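Local coordinates for protein putative transcriptional regulator (Streptomyces coelicolor, PDB 2ZB9) that probably binds DNA as a TetR-family transcription factor, using a helix-turn-helix motif to recognise regulatory sequences, at residues H30-L35 / E47-V52. Sequence-based numbering, arbitrary orientation.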
loop_
_atom_site.group_PDB
_atom_site.type_symbol
_atom_site.label_atom_id
_atom_site.label_comp_id
_atom_site.label_asym_id
_atom_site.label_seq_id
_atom_site.Cartn_x
_atom_site.Cartn_y
_atom_site.Cartn_z
ATOM N N HIS A 30 -9.213 15.225 20.832
ATOM C CA HIS A 30 -8.438 16.392 20.428
ATOM C C HIS A 30 -7.061 16.321 21.086
ATOM O O HIS A 30 -6.042 16.603 20.451
ATOM C CB HIS A 30 -9.129 17.685 20.862
ATOM C CG HIS A 30 -8.342 18.916 20.534
ATOM N ND1 HIS A 30 -8.294 19.453 19.266
ATOM C CD2 HIS A 30 -7.528 19.682 21.298
ATOM C CE1 HIS A 30 -7.484 20.496 19.261
ATOM N NE2 HIS A 30 -7.005 20.657 20.481
ATOM N N ALA A 31 -7.029 15.945 22.362
ATOM C CA ALA A 31 -5.760 15.840 23.072
ATOM C C ALA A 31 -4.904 14.751 22.437
ATOM O O ALA A 31 -3.693 14.912 22.300
ATOM C CB ALA A 31 -5.995 15.528 24.548
ATOM N N VAL A 32 -5.529 13.638 22.057
ATOM C CA VAL A 32 -4.790 12.544 21.432
ATOM C C VAL A 32 -4.157 12.982 20.113
ATOM O O VAL A 32 -2.980 12.717 19.863
ATOM C CB VAL A 32 -5.697 11.339 21.143
ATOM C CG1 VAL A 32 -4.906 10.264 20.392
ATOM C CG2 VAL A 32 -6.255 10.781 22.446
ATOM N N GLY A 33 -4.943 13.654 19.276
ATOM C CA GLY A 33 -4.442 14.107 17.994
ATOM C C GLY A 33 -3.272 15.058 18.136
ATOM O O GLY A 33 -2.292 14.960 17.394
ATOM N N GLU A 34 -3.374 15.974 19.097
ATOM C CA GLU A 34 -2.333 16.966 19.351
ATOM C C GLU A 34 -1.025 16.306 19.790
ATOM O O GLU A 34 0.055 16.652 19.304
ATOM C CB GLU A 34 -2.810 17.953 20.426
ATOM C CG GLU A 34 -1.863 18.089 21.618
ATOM C CD GLU A 34 -2.591 18.091 22.960
ATOM O OE1 GLU A 34 -3.294 19.087 23.264
ATOM O OE2 GLU A 34 -2.459 17.088 23.706
ATOM N N LEU A 35 -1.131 15.360 20.715
ATOM C CA LEU A 35 0.038 14.649 21.224
ATOM C C LEU A 35 0.629 13.757 20.136
ATOM O O LEU A 35 1.836 13.746 19.905
ATOM C CB LEU A 35 -0.362 13.795 22.427
ATOM C CG LEU A 35 0.733 13.016 23.155
ATOM C CD1 LEU A 35 1.805 13.977 23.658
ATOM C CD2 LEU A 35 0.114 12.247 24.319
ATOM N N GLU A 47 -1.989 7.227 30.272
ATOM C CA GLU A 47 -1.645 8.052 31.430
ATOM C C GLU A 47 -1.388 9.496 31.015
ATOM O O GLU A 47 -1.736 10.436 31.730
ATOM C CB GLU A 47 -0.392 7.499 32.120
ATOM C CG GLU A 47 -0.635 6.859 33.482
ATOM C CD GLU A 47 -0.340 5.366 33.504
ATOM O OE1 GLU A 47 -0.325 4.774 34.610
ATOM O OE2 GLU A 47 -0.129 4.780 32.419
ATOM N N ARG A 48 -0.771 9.660 29.853
ATOM C CA ARG A 48 -0.450 10.977 29.322
ATOM C C ARG A 48 -1.730 11.688 28.867
ATOM O O ARG A 48 -1.933 12.874 29.141
ATOM C CB ARG A 48 0.526 10.814 28.152
ATOM C CG ARG A 48 1.023 12.099 27.526
ATOM C CD ARG A 48 2.157 12.736 28.307
ATOM N NE ARG A 48 2.610 13.951 27.639
ATOM C CZ ARG A 48 3.488 13.986 26.642
ATOM N NH1 ARG A 48 4.034 12.866 26.186
ATOM N NH2 ARG A 48 3.805 15.150 26.085
ATOM N N VAL A 49 -2.593 10.960 28.167
ATOM C CA VAL A 49 -3.853 11.523 27.691
ATOM C C VAL A 49 -4.755 11.894 28.870
ATOM O O VAL A 49 -5.400 12.946 28.870
ATOM C CB VAL A 49 -4.607 10.517 26.786
ATOM C CG1 VAL A 49 -6.012 11.038 26.476
ATOM C CG2 VAL A 49 -3.821 10.291 25.496
ATOM N N ALA A 50 -4.803 11.025 29.873
ATOM C CA ALA A 50 -5.632 11.282 31.041
ATOM C C ALA A 50 -5.168 12.542 31.767
ATOM O O ALA A 50 -5.988 13.347 32.199
ATOM C CB ALA A 50 -5.589 10.090 31.983
ATOM N N ARG A 51 -3.855 12.717 31.891
ATOM C CA ARG A 51 -3.308 13.885 32.577
ATOM C C ARG A 51 -3.592 15.168 31.812
ATOM O O ARG A 51 -4.010 16.167 32.387
ATOM C CB ARG A 51 -1.792 13.736 32.769
ATOM C CG ARG A 51 -1.152 14.898 33.533
ATOM C CD ARG A 51 0.319 14.647 33.849
ATOM N NE ARG A 51 1.142 14.568 32.644
ATOM C CZ ARG A 51 1.428 15.604 31.861
ATOM N NH1 ARG A 51 0.961 16.813 32.149
ATOM N NH2 ARG A 51 2.176 15.428 30.779
ATOM N N VAL A 52 -3.367 15.120 30.507
ATOM C CA VAL A 52 -3.564 16.268 29.634
ATOM C C VAL A 52 -5.022 16.693 29.469
ATOM O O VAL A 52 -5.319 17.886 29.365
ATOM C CB VAL A 52 -2.979 15.981 28.233
ATOM C CG1 VAL A 52 -3.239 17.147 27.311
ATOM C CG2 VAL A 52 -1.481 15.716 28.343
#
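L35 lies over one face of the R48 guanidinium. Its CD1 sits 3.2 Å above the plane, off-centre, and meets CZ of R48 at 3.4 Å. The other branch of L35 works lower down: CD2 presses on the aliphatic CG of R48 at 3.3 Å. The arginine chain starts with CG anti to the backbone N (chi1 -177°) and bends at the next bond (chi2 81°), which folds the guanidinium back over the leucine. At its polar end, NH2 of R48 forms a salt bridge with E39, a residue further along the helix that carries L35. With an alanine here in place of R48, E39 would probably lose this charged mate, and both methyls of L35 would lose the cover that the arginine chain gives them. The carboxylate of E34 is too distant to pair with R48, its OE2 being 7.0 Å from R48 NH2. That carboxylate comes near CG1 of V52, though its modelled position is doubtful. The same V52 methyl faces CB of A31 in a looser apolar contact. Deeper in the interface, CG2 of V32 rests against both methyls of V49, V49 CG2 being the nearer at 3.9 Å from V32 CG2. No hydrogen bond links the two segments, so side-chain packing joins them. The axes of 30-35 and 47-52 approach to 9.7 Å and run at 120° to each other. The segment 47-52 belongs to the first helix of the predicted helix-turn-helix motif, and 30-35 belongs to the helix 20-39 that packs against it, as in TetR-family DNA-binding domains. L44, in the loop before helix 46-53, touches V32, L35 and V49. L70 of helix 67-83 meets both valines, V32 and V49, while L60 of helix 57-63 adds to the packing around V49.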